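Local coordinates for hypothetical protein (Plasmodium falciparum, PDB 1ZSO), which is of unknown function but belongs to the UPF0587 family and may bind zinc ions, at residues I82-V85 with S90-Y93; N37-D40 with L45-D48; L58-P61 with T66-F69; F117-N122 with Y157-E162. One frame throughout, in Å; residues are numbered along the deposited sequence.

Contact 1 (I82-V85 with S90-Y93); sequences INFV and SCSY
Val85 and Ser90 form the nearest backbone pair here, and even so their CA atoms stand 8.8 Å apart. The two segments follow one another with four residues between them and make no direct hydrogen bond. Cys91 adopts a left-handed backbone conformation (phi 61°, psi 36°) just before the strand that starts at Ser92. A water bridges the segments. It donates to Val85 O at 2.8 Å and makes a short contact with Ser90 OG.

The direct touch is made by the far end of the Phe84 ring. With CG anti to the backbone N (chi1 175°), the ring is carried across toward Ser90 and Cys91. Phe84 CZ meets Ser90 OG at 3.5 Å, and Phe84 CE1 meets Cys91 SG at 3.9 Å. The sulfur approaches the ring obliquely, 5.0 Å from the Phe84 centroid to SG, as a sulfur-aromatic contact. Ser90 OG also makes a weak hydrogen bond to Phe104 O, so this hydroxyl has a partner besides the water.

Strand 102-110 runs beside both segments. Val85 pairs with Ser106 and Cys91 with Phe104 through backbone hydrogen bonds, while Phe84 packs on Ala105. Cys91 also touches Cys28. The contact therefore lies where strand 80-85 of the six-stranded sheet gives way to strand 92-94, an outermost strand of the four-stranded sheet.

Contact 2 (N37-D40 with L45-D48); sequences NIRD and LTRD
Asn37 meets Asp48 across the strands with its amide laid against the carboxylate. Asn37 CB is 4.0 Å from Asp48 OD1. At the next atom, Asn37 CG comes to 3.6 Å from the same oxygen. CG lies anti to the carbonyl carbon (chi1 -64°), which places the amide over Asp48, and the two flat groups stack with their planes 29° apart. At the tip, Asn37 OD1 sits 3.2 Å from Asp48 CA and accepts a hydrogen bond from Asn49 N. The other tip atom, ND2, bonds to Asp116 OD2 on strand 112-117. Two partners thus fix the rotation of the amide.

These residues belong to a beta hairpin of strands 34-40 and 46-52, whose short segments run antiparallel at 166°. Ile38 and Arg47 are the hydrogen-bonded pair, with Ile38 N to Arg47 O at 2.9 Å and a return bond from Arg47 N to Ile38 O. Asp40 N continues the ladder to Leu45 O at 2.8 Å, nearly straight. A water donates to both Ile38 O and Asp48 OD1.

Arg39 and Thr46 form the non-hydrogen-bonded pair on one face, where Arg39 CG packs on Thr46 CG2 at 3.7 Å. On the other face Ile38 CG1 lies alongside Arg47 CB, also at 3.7 Å. Beyond CB the Arg47 chain bends at chi2 and leads away, and its NH1 donates to Asp48 O of the second subunit.

Contact 3 (L58-P61 with T66-F69); sequences LEIP and TANF
Leu58 and Ala67 hold the hairpin together as its hydrogen-bonded pair. Leu58 N donates to Ala67 O at 2.8 Å, and Ala67 N donates to Leu58 O at 2.7 Å. Both donors lie in the plane of the carbonyl they meet. Leu58 CD1 reaches past this pair to Phe69 CA, 3.8 Å away. Ile60 brings CD1 against the partner, 3.7 Å from Thr66 C and 4.2 Å from Ala67 CB. On the face opposite Leu58 and Ala67, Glu59 and Thr66 lie side by side; the Glu59 chain bends at chi2 (-82°), bringing OE1 to 3.8 Å from Thr66 CG2.

Further out, Asn68 and Phe69 both face Ile82 in a classic beta bulge, which joins the hairpin to strand 80-85. Asn68 ND2 bonds to Asp56 O and Asn68 OD1 accepts from Phe84 N, so this side chain straddles the two. Thr66 O takes a further bond from Asn83 ND2. Leu58 also packs on Asp56 of the second subunit.

Two backbone bonds and a few methyl contacts join the segments, and the Glu59 carboxylate meets a methyl group here, not a charge. The polar end of Asn68 bonds outside the pair, which probably helps to position the bulge.

Contact 4 (F117-N122 with Y157-E162); sequences FFPSNN and YNLEYE
Pro119 packs on Tyr161, and a little further along the same loop Asn122 OD1 is gripped by two donors, Ser120 OG at 2.8 Å and Leu33 N. The Tyr161 ring makes most of the contact. Tyr161 CZ lies 3.6 Å from Pro119 CD, and Tyr161 OH lies 3.7 Å from the same carbon. The proline crosses the tyrosine at about a right angle. Closer to the backbone, Phe117 sets a ring edge on one face of the Tyr161 ring. This is a T-shaped pair with planes at 90° and centroids 5.5 Å apart; Phe117 CD2 comes to 3.9 Å from Tyr161 CD1. The tyrosine CG sits between its own backbone N and carbonyl carbon (chi1 40°), which turns the face to Phe117. Tyr161 CE1 also reaches Phe117 O, 3.4 Å away.

Pro119 has a second neighbour in Leu159. Pro119 CG packs on Leu159 CD2 at 4.0 Å, the two side chains running in opposite directions.

The contact packs the loop between strands 112-117 and 123-127 against strand 152-163. Phe117 also meets the ring of Phe36 and touches Val14. Across the segments there is no hydrogen bond, so the join rests on ring and aliphatic packing. The tyrosine hydroxyl finds its hydrogen-bond partner outside the two segments, in Gln141 OE1.

From the N terminus, contact 2 comes first and closes the hairpin of strands 34-40 and 46-52. Contact 3 closes the small hairpin that follows, and contact 1 then spans the four residues after Val85. Contact 4 closes the longest span of chain, 34 residues that include strands. All four stand in series; none nests or crosses. Contacts 1 and 3 are tied by a hydrogen bond from Ile82 N to Phe69 O. Contact 2 touches contact 3 through Ile38 and Phe69, and contact 4 through Asn37 and Phe118. Contact 1 joins the six-stranded sheet to the four-stranded one, and contact 4 sets a loop on strand 152-163. Contacts 2, 3 and 4 also touch the second subunit.

Contact 1 (I82-V85 with S90-Y93)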
loop_
_atom_site.group_PDB
_atom_site.type_symbol
_atom_site.label_atom_id
_atom_site.label_comp_id
_atom_site.label_asym_id
_atom_site.label_seq_id
_atom_site.Cartn_x
_atom_site.Cartn_y
_atom_site.Cartn_z
ATOM N N ILE B 82 0.956 -5.822 -7.751
ATOM C CA ILE B 82 -0.345 -6.392 -8.143
ATOM C C ILE B 82 -1.188 -5.332 -8.843
ATOM O O ILE B 82 -1.274 -4.198 -8.405
ATOM C CB ILE B 82 -1.184 -6.829 -6.946
ATOM C CG1 ILE B 82 -0.394 -7.751 -6.038
ATOM C CG2 ILE B 82 -2.443 -7.520 -7.462
ATOM C CD1 ILE B 82 -1.023 -7.939 -4.689
ATOM N N ASN B 83 -1.794 -5.710 -9.933
ATOM C CA ASN B 83 -2.805 -4.888 -10.614
ATOM C C ASN B 83 -4.057 -5.736 -10.821
ATOM O O ASN B 83 -3.956 -6.841 -11.373
ATOM C CB ASN B 83 -2.334 -4.440 -11.992
ATOM C CG ASN B 83 -1.756 -3.043 -12.003
ATOM O OD1 ASN B 83 -2.359 -2.086 -11.513
ATOM N ND2 ASN B 83 -0.600 -2.910 -12.626
ATOM N N PHE B 84 -5.201 -5.213 -10.369
ATOM C CA PHE B 84 -6.515 -5.681 -10.777
ATOM C C PHE B 84 -6.665 -5.493 -12.274
ATOM O O PHE B 84 -6.282 -4.452 -12.826
ATOM C CB PHE B 84 -7.620 -4.868 -10.045
ATOM C CG PHE B 84 -9.035 -5.193 -10.498
ATOM C CD1 PHE B 84 -9.753 -6.170 -9.884
ATOM C CD2 PHE B 84 -9.633 -4.487 -11.522
ATOM C CE1 PHE B 84 -11.017 -6.465 -10.291
ATOM C CE2 PHE B 84 -10.875 -4.775 -11.944
ATOM C CZ PHE B 84 -11.590 -5.764 -11.340
ATOM N N VAL B 85 -7.223 -6.506 -12.931
ATOM C CA VAL B 85 -7.389 -6.499 -14.346
ATOM C C VAL B 85 -8.859 -6.279 -14.635
ATOM O O VAL B 85 -9.702 -7.077 -14.221
ATOM C CB VAL B 85 -6.943 -7.838 -14.985
ATOM C CG1 VAL B 85 -7.239 -7.823 -16.486
ATOM C CG2 VAL B 85 -5.479 -8.104 -14.764
ATOM N N SER B 90 -16.644 -8.448 -14.592
ATOM C CA SER B 90 -15.820 -8.839 -13.485
ATOM C C SER B 90 -16.641 -8.573 -12.216
ATOM O O SER B 90 -17.574 -7.772 -12.215
ATOM C CB SER B 90 -14.525 -8.001 -13.508
ATOM O OG SER B 90 -13.535 -8.442 -12.561
ATOM N N CYS B 91 -16.311 -9.274 -11.148
ATOM C CA CYS B 91 -16.805 -8.971 -9.829
ATOM C C CYS B 91 -18.306 -9.054 -9.699
ATOM O O CYS B 91 -18.875 -8.267 -8.958
ATOM C CB CYS B 91 -16.362 -7.572 -9.403
ATOM S SG CYS B 91 -14.605 -7.421 -9.172
ATOM N N SER B 92 -18.928 -10.002 -10.394
ATOM C CA SER B 92 -20.359 -10.237 -10.320
ATOM C C SER B 92 -20.620 -11.757 -10.274
ATOM O O SER B 92 -19.957 -12.516 -10.953
ATOM C CB SER B 92 -21.063 -9.603 -11.544
ATOM O OG SER B 92 -22.460 -9.450 -11.325
ATOM N N TYR B 93 -21.573 -12.186 -9.446
ATOM C CA TYR B 93 -22.027 -13.567 -9.375
ATOM C C TYR B 93 -23.544 -13.528 -9.347
ATOM O O TYR B 93 -24.166 -12.825 -8.565
ATOM C CB TYR B 93 -21.450 -14.200 -8.115
ATOM C CG TYR B 93 -21.575 -15.715 -7.950
ATOM C CD1 TYR B 93 -20.704 -16.574 -8.578
ATOM C CD2 TYR B 93 -22.528 -16.266 -7.081
ATOM C CE1 TYR B 93 -20.788 -17.929 -8.380
ATOM C CE2 TYR B 93 -22.640 -17.641 -6.885
ATOM C CZ TYR B 93 -21.777 -18.468 -7.535
ATOM O OH TYR B 93 -21.873 -19.842 -7.342
HETATM O O HOH W 1 -11.277 -9.214 -13.328
#

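Contact 2 (N37-D40 with L45-D48)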
loop_
_atom_site.group_PDB
_atom_site.type_symbol
_atom_site.label_atom_id
_atom_site.label_comp_id
_atom_site.label_asym_id
_atom_site.label_seq_id
_atom_site.Cartn_x
_atom_site.Cartn_y
_atom_site.Cartn_z
ATOM N N ASN B 37 -3.310 -12.671 1.791
ATOM C CA ASN B 37 -1.993 -13.040 2.188
ATOM C C ASN B 37 -1.161 -13.345 0.938
ATOM O O ASN B 37 -1.572 -14.097 0.048
ATOM C CB ASN B 37 -1.986 -14.269 3.067
ATOM C CG ASN B 37 -2.683 -14.085 4.393
ATOM O OD1 ASN B 37 -2.861 -12.988 4.923
ATOM N ND2 ASN B 37 -3.043 -15.220 4.975
ATOM N N ILE B 38 0.030 -12.760 0.898
ATOM C CA ILE B 38 0.958 -12.941 -0.215
ATOM C C ILE B 38 2.315 -13.520 0.181
ATOM O O ILE B 38 2.681 -13.594 1.364
ATOM C CB ILE B 38 1.186 -11.616 -0.931
ATOM C CG1 ILE B 38 1.907 -10.647 0.013
ATOM C CG2 ILE B 38 -0.201 -11.073 -1.435
ATOM C CD1 ILE B 38 2.589 -9.453 -0.678
ATOM N N ARG B 39 3.046 -13.923 -0.848
ATOM C CA ARG B 39 4.412 -14.415 -0.715
ATOM C C ARG B 39 5.291 -13.878 -1.850
ATOM O O ARG B 39 4.840 -13.618 -2.981
ATOM C CB ARG B 39 4.426 -15.940 -0.730
ATOM C CG ARG B 39 5.757 -16.575 -0.285
ATOM C CD ARG B 39 5.811 -17.951 -0.865
ATOM N NE ARG B 39 7.132 -18.558 -0.819
ATOM C CZ ARG B 39 7.501 -19.450 0.097
ATOM N NH1 ARG B 39 6.650 -19.800 1.066
ATOM N NH2 ARG B 39 8.736 -19.973 0.056
ATOM N N ASP B 40 6.549 -13.693 -1.520
ATOM C CA ASP B 40 7.552 -13.353 -2.504
ATOM C C ASP B 40 7.712 -14.539 -3.466
ATOM O O ASP B 40 7.882 -15.686 -3.050
ATOM C CB ASP B 40 8.834 -13.021 -1.757
ATOM C CG ASP B 40 9.937 -12.538 -2.640
ATOM O OD1 ASP B 40 9.778 -12.542 -3.895
ATOM O OD2 ASP B 40 11.007 -12.198 -2.055
ATOM N N LEU B 45 9.912 -15.049 2.009
ATOM C CA LEU B 45 9.159 -13.941 2.606
ATOM C C LEU B 45 7.634 -13.921 2.281
ATOM O O LEU B 45 7.186 -14.238 1.186
ATOM C CB LEU B 45 9.795 -12.617 2.205
ATOM C CG LEU B 45 11.227 -12.406 2.728
ATOM C CD1 LEU B 45 11.822 -11.141 2.141
ATOM C CD2 LEU B 45 11.273 -12.359 4.276
ATOM N N THR B 46 6.855 -13.557 3.279
ATOM C CA THR B 46 5.399 -13.500 3.174
ATOM C C THR B 46 4.927 -12.197 3.805
ATOM O O THR B 46 5.631 -11.593 4.595
ATOM C CB THR B 46 4.739 -14.676 3.909
ATOM O OG1 THR B 46 5.109 -14.648 5.298
ATOM C CG2 THR B 46 5.193 -15.959 3.361
ATOM N N ARG B 47 3.729 -11.764 3.436
ATOM C CA ARG B 47 3.100 -10.604 4.047
ATOM C C ARG B 47 1.599 -10.912 4.190
ATOM O O ARG B 47 0.957 -11.264 3.205
ATOM C CB ARG B 47 3.368 -9.408 3.151
ATOM C CG ARG B 47 2.929 -8.083 3.671
ATOM C CD ARG B 47 3.973 -7.466 4.629
ATOM N NE ARG B 47 3.784 -6.016 4.666
ATOM C CZ ARG B 47 4.009 -5.250 5.726
ATOM N NH1 ARG B 47 4.417 -5.786 6.885
ATOM N NH2 ARG B 47 3.787 -3.941 5.629
ATOM N N ASP B 48 1.071 -10.846 5.413
ATOM C CA ASP B 48 -0.347 -11.117 5.661
ATOM C C ASP B 48 -1.184 -9.862 5.574
ATOM O O ASP B 48 -0.736 -8.784 5.955
ATOM C CB ASP B 48 -0.585 -11.676 7.064
ATOM C CG ASP B 48 -0.050 -13.084 7.238
ATOM O OD1 ASP B 48 0.433 -13.659 6.234
ATOM O OD2 ASP B 48 -0.093 -13.591 8.399
HETATM O O HOH W 2 1.173 -14.904 3.408
#

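Contact 3 (L58-P61 with T66-F69)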
loop_
_atom_site.group_PDB
_atom_site.type_symbol
_atom_site.label_atom_id
_atom_site.label_comp_id
_atom_site.label_asym_id
_atom_site.label_seq_id
_atom_site.Cartn_x
_atom_site.Cartn_y
_atom_site.Cartn_z
ATOM N N LEU B 58 -0.302 3.669 -7.843
ATOM C CA LEU B 58 1.094 3.696 -7.402
ATOM C C LEU B 58 2.016 3.676 -8.607
ATOM O O LEU B 58 1.971 2.741 -9.419
ATOM C CB LEU B 58 1.438 2.494 -6.532
ATOM C CG LEU B 58 0.458 1.982 -5.479
ATOM C CD1 LEU B 58 1.109 0.902 -4.604
ATOM C CD2 LEU B 58 -0.074 3.059 -4.573
ATOM N N GLU B 59 2.854 4.705 -8.717
ATOM C CA GLU B 59 3.766 4.843 -9.828
ATOM C C GLU B 59 4.955 3.920 -9.576
ATOM O O GLU B 59 5.581 3.995 -8.540
ATOM C CB GLU B 59 4.217 6.289 -9.949
ATOM C CG GLU B 59 3.091 7.266 -10.231
ATOM C CD GLU B 59 2.688 7.340 -11.725
ATOM O OE1 GLU B 59 3.433 6.816 -12.611
ATOM O OE2 GLU B 59 1.614 7.947 -12.007
ATOM N N ILE B 60 5.228 3.036 -10.531
ATOM C CA ILE B 60 6.334 2.095 -10.449
ATOM C C ILE B 60 7.650 2.744 -10.898
ATOM O O ILE B 60 7.733 3.365 -11.955
ATOM C CB ILE B 60 6.070 0.843 -11.304
ATOM C CG1 ILE B 60 4.726 0.240 -10.943
ATOM C CG2 ILE B 60 7.241 -0.234 -11.137
ATOM C CD1 ILE B 60 4.219 -0.759 -11.953
ATOM N N PRO B 61 8.683 2.625 -10.064
ATOM C CA PRO B 61 10.017 3.143 -10.419
ATOM C C PRO B 61 10.627 2.414 -11.624
ATOM O O PRO B 61 10.440 1.209 -11.792
ATOM C CB PRO B 61 10.846 2.928 -9.148
ATOM C CG PRO B 61 9.829 2.706 -8.049
ATOM C CD PRO B 61 8.656 2.026 -8.715
ATOM N N THR B 66 1.723 1.824 -13.674
ATOM C CA THR B 66 1.262 2.035 -12.308
ATOM C C THR B 66 0.782 0.707 -11.728
ATOM O O THR B 66 0.545 -0.206 -12.471
ATOM C CB THR B 66 0.120 3.055 -12.291
ATOM O OG1 THR B 66 -1.001 2.524 -13.018
ATOM C CG2 THR B 66 0.562 4.358 -12.928
ATOM N N ALA B 67 0.631 0.623 -10.400
ATOM C CA ALA B 67 0.105 -0.561 -9.732
ATOM C C ALA B 67 -0.879 -0.167 -8.634
ATOM O O ALA B 67 -0.875 0.966 -8.147
ATOM C CB ALA B 67 1.212 -1.401 -9.136
ATOM N N ASN B 68 -1.726 -1.127 -8.270
ATOM C CA ASN B 68 -2.707 -0.983 -7.197
ATOM C C ASN B 68 -2.072 -1.348 -5.851
ATOM O O ASN B 68 -2.466 -0.821 -4.805
ATOM C CB ASN B 68 -3.886 -1.948 -7.398
ATOM C CG ASN B 68 -4.740 -1.598 -8.558
ATOM O OD1 ASN B 68 -5.316 -2.487 -9.170
ATOM N ND2 ASN B 68 -4.857 -0.308 -8.872
ATOM N N PHE B 69 -1.107 -2.273 -5.915
ATOM C CA PHE B 69 -0.281 -2.661 -4.773
ATOM C C PHE B 69 1.162 -2.916 -5.182
ATOM O O PHE B 69 1.427 -3.529 -6.219
ATOM C CB PHE B 69 -0.812 -3.933 -4.081
ATOM C CG PHE B 69 -0.037 -4.308 -2.842
ATOM C CD1 PHE B 69 -0.310 -3.702 -1.627
ATOM C CD2 PHE B 69 1.001 -5.226 -2.896
ATOM C CE1 PHE B 69 0.447 -4.045 -0.440
ATOM C CE2 PHE B 69 1.719 -5.554 -1.756
ATOM C CZ PHE B 69 1.439 -4.942 -0.513
#

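Contact 4 (F117-N122 with Y157-E162)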
loop_
_atom_site.group_PDB
_atom_site.type_symbol
_atom_site.label_atom_id
_atom_site.label_comp_id
_atom_site.label_asym_id
_atom_site.label_seq_id
_atom_site.Cartn_x
_atom_site.Cartn_y
_atom_site.Cartn_z
ATOM N N PHE B 117 -7.075 -15.414 0.009
ATOM C CA PHE B 117 -7.999 -14.321 -0.198
ATOM C C PHE B 117 -8.939 -14.235 1.003
ATOM O O PHE B 117 -9.324 -15.256 1.585
ATOM C CB PHE B 117 -8.801 -14.636 -1.450
ATOM C CG PHE B 117 -9.940 -13.729 -1.674
ATOM C CD1 PHE B 117 -9.732 -12.372 -1.834
ATOM C CD2 PHE B 117 -11.230 -14.223 -1.729
ATOM C CE1 PHE B 117 -10.808 -11.514 -2.032
ATOM C CE2 PHE B 117 -12.298 -13.365 -1.929
ATOM C CZ PHE B 117 -12.090 -12.019 -2.087
ATOM N N PHE B 118 -9.278 -13.016 1.384
ATOM C CA PHE B 118 -10.192 -12.759 2.459
ATOM C C PHE B 118 -11.308 -11.861 2.003
ATOM O O PHE B 118 -11.113 -10.696 1.861
ATOM C CB PHE B 118 -9.478 -12.115 3.628
ATOM C CG PHE B 118 -8.410 -12.972 4.183
ATOM C CD1 PHE B 118 -7.159 -12.993 3.594
ATOM C CD2 PHE B 118 -8.662 -13.811 5.260
ATOM C CE1 PHE B 118 -6.157 -13.825 4.088
ATOM C CE2 PHE B 118 -7.667 -14.630 5.763
ATOM C CZ PHE B 118 -6.411 -14.645 5.144
ATOM N N PRO B 119 -12.508 -12.408 1.818
ATOM C CA PRO B 119 -13.639 -11.553 1.497
ATOM C C PRO B 119 -13.850 -10.540 2.593
ATOM O O PRO B 119 -13.639 -10.844 3.778
ATOM C CB PRO B 119 -14.834 -12.519 1.417
ATOM C CG PRO B 119 -14.380 -13.776 1.991
ATOM C CD PRO B 119 -12.878 -13.823 1.922
ATOM N N SER B 120 -14.216 -9.328 2.193
ATOM C CA SER B 120 -14.323 -8.243 3.131
ATOM C C SER B 120 -15.802 -8.014 3.376
ATOM O O SER B 120 -16.608 -8.908 3.170
ATOM C CB SER B 120 -13.585 -6.997 2.606
ATOM O OG SER B 120 -14.180 -6.506 1.412
ATOM N N ASN B 121 -16.164 -6.833 3.845
ATOM C CA ASN B 121 -17.576 -6.540 4.071
ATOM C C ASN B 121 -18.037 -5.311 3.332
ATOM O O ASN B 121 -18.797 -4.522 3.859
ATOM C CB ASN B 121 -17.887 -6.457 5.575
ATOM C CG ASN B 121 -16.668 -6.152 6.400
ATOM O OD1 ASN B 121 -16.104 -7.049 7.053
ATOM N ND2 ASN B 121 -16.224 -4.889 6.361
ATOM N N ASN B 122 -17.554 -5.135 2.110
ATOM C CA ASN B 122 -18.120 -4.109 1.254
ATOM C C ASN B 122 -18.763 -4.742 0.022
ATOM O O ASN B 122 -18.719 -4.170 -1.060
ATOM C CB ASN B 122 -17.136 -2.980 0.764
ATOM C CG ASN B 122 -15.784 -2.932 1.480
ATOM O OD1 ASN B 122 -14.953 -3.844 1.390
ATOM N ND2 ASN B 122 -15.511 -1.789 2.076
ATOM N N TYR B 157 -25.016 -18.314 1.167
ATOM C CA TYR B 157 -24.581 -19.375 2.048
ATOM C C TYR B 157 -23.368 -20.077 1.491
ATOM O O TYR B 157 -23.188 -20.188 0.276
ATOM C CB TYR B 157 -25.689 -20.427 2.191
ATOM C CG TYR B 157 -26.942 -19.943 2.883
ATOM C CD1 TYR B 157 -27.154 -20.232 4.225
ATOM C CD2 TYR B 157 -27.910 -19.202 2.194
ATOM C CE1 TYR B 157 -28.280 -19.789 4.880
ATOM C CE2 TYR B 157 -29.064 -18.726 2.854
ATOM C CZ TYR B 157 -29.240 -19.030 4.191
ATOM O OH TYR B 157 -30.386 -18.620 4.884
ATOM N N ASN B 158 -22.570 -20.579 2.419
ATOM C CA ASN B 158 -21.455 -21.424 2.150
ATOM C C ASN B 158 -20.623 -20.789 1.064
ATOM O O ASN B 158 -20.434 -21.377 0.005
ATOM C CB ASN B 158 -21.935 -22.837 1.770
ATOM C CG ASN B 158 -20.780 -23.861 1.643
ATOM O OD1 ASN B 158 -19.678 -23.622 2.116
ATOM N ND2 ASN B 158 -21.058 -25.008 1.013
ATOM N N LEU B 159 -20.157 -19.566 1.309
ATOM C CA LEU B 159 -19.310 -18.873 0.315
ATOM C C LEU B 159 -17.963 -19.575 0.303
ATOM O O LEU B 159 -17.368 -19.823 1.363
ATOM C CB LEU B 159 -19.173 -17.365 0.619
ATOM C CG LEU B 159 -18.101 -16.611 -0.188
ATOM C CD1 LEU B 159 -18.468 -16.450 -1.687
ATOM C CD2 LEU B 159 -17.728 -15.287 0.454
ATOM N N GLU B 160 -17.541 -19.966 -0.895
ATOM C CA GLU B 160 -16.300 -20.670 -1.113
ATOM C C GLU B 160 -15.505 -19.906 -2.178
ATOM O O GLU B 160 -16.071 -19.205 -3.027
ATOM C CB GLU B 160 -16.562 -22.088 -1.597
ATOM C CG GLU B 160 -17.158 -23.055 -0.585
ATOM C CD GLU B 160 -17.319 -24.484 -1.155
ATOM O OE1 GLU B 160 -16.385 -25.290 -0.959
ATOM O OE2 GLU B 160 -18.354 -24.793 -1.813
ATOM N N TYR B 161 -14.188 -20.010 -2.110
ATOM C CA TYR B 161 -13.379 -19.302 -3.059
ATOM C C TYR B 161 -12.027 -19.993 -3.239
ATOM O O TYR B 161 -11.622 -20.866 -2.433
ATOM C CB TYR B 161 -13.202 -17.829 -2.620
ATOM C CG TYR B 161 -13.010 -17.685 -1.136
ATOM C CD1 TYR B 161 -11.758 -17.853 -0.543
ATOM C CD2 TYR B 161 -14.086 -17.402 -0.327
ATOM C CE1 TYR B 161 -11.603 -17.731 0.830
ATOM C CE2 TYR B 161 -13.948 -17.276 1.039
ATOM C CZ TYR B 161 -12.709 -17.434 1.616
ATOM O OH TYR B 161 -12.644 -17.306 2.992
ATOM N N GLU B 162 -11.346 -19.631 -4.309
ATOM C CA GLU B 162 -9.980 -20.060 -4.454
ATOM C C GLU B 162 -9.211 -19.046 -5.279
ATOM O O GLU B 162 -9.806 -18.250 -6.010
ATOM C CB GLU B 162 -9.896 -21.489 -5.011
ATOM C CG GLU B 162 -10.361 -21.683 -6.433
ATOM C CD GLU B 162 -10.376 -23.163 -6.832
ATOM O OE1 GLU B 162 -9.714 -23.535 -7.821
ATOM O OE2 GLU B 162 -11.045 -23.963 -6.138
#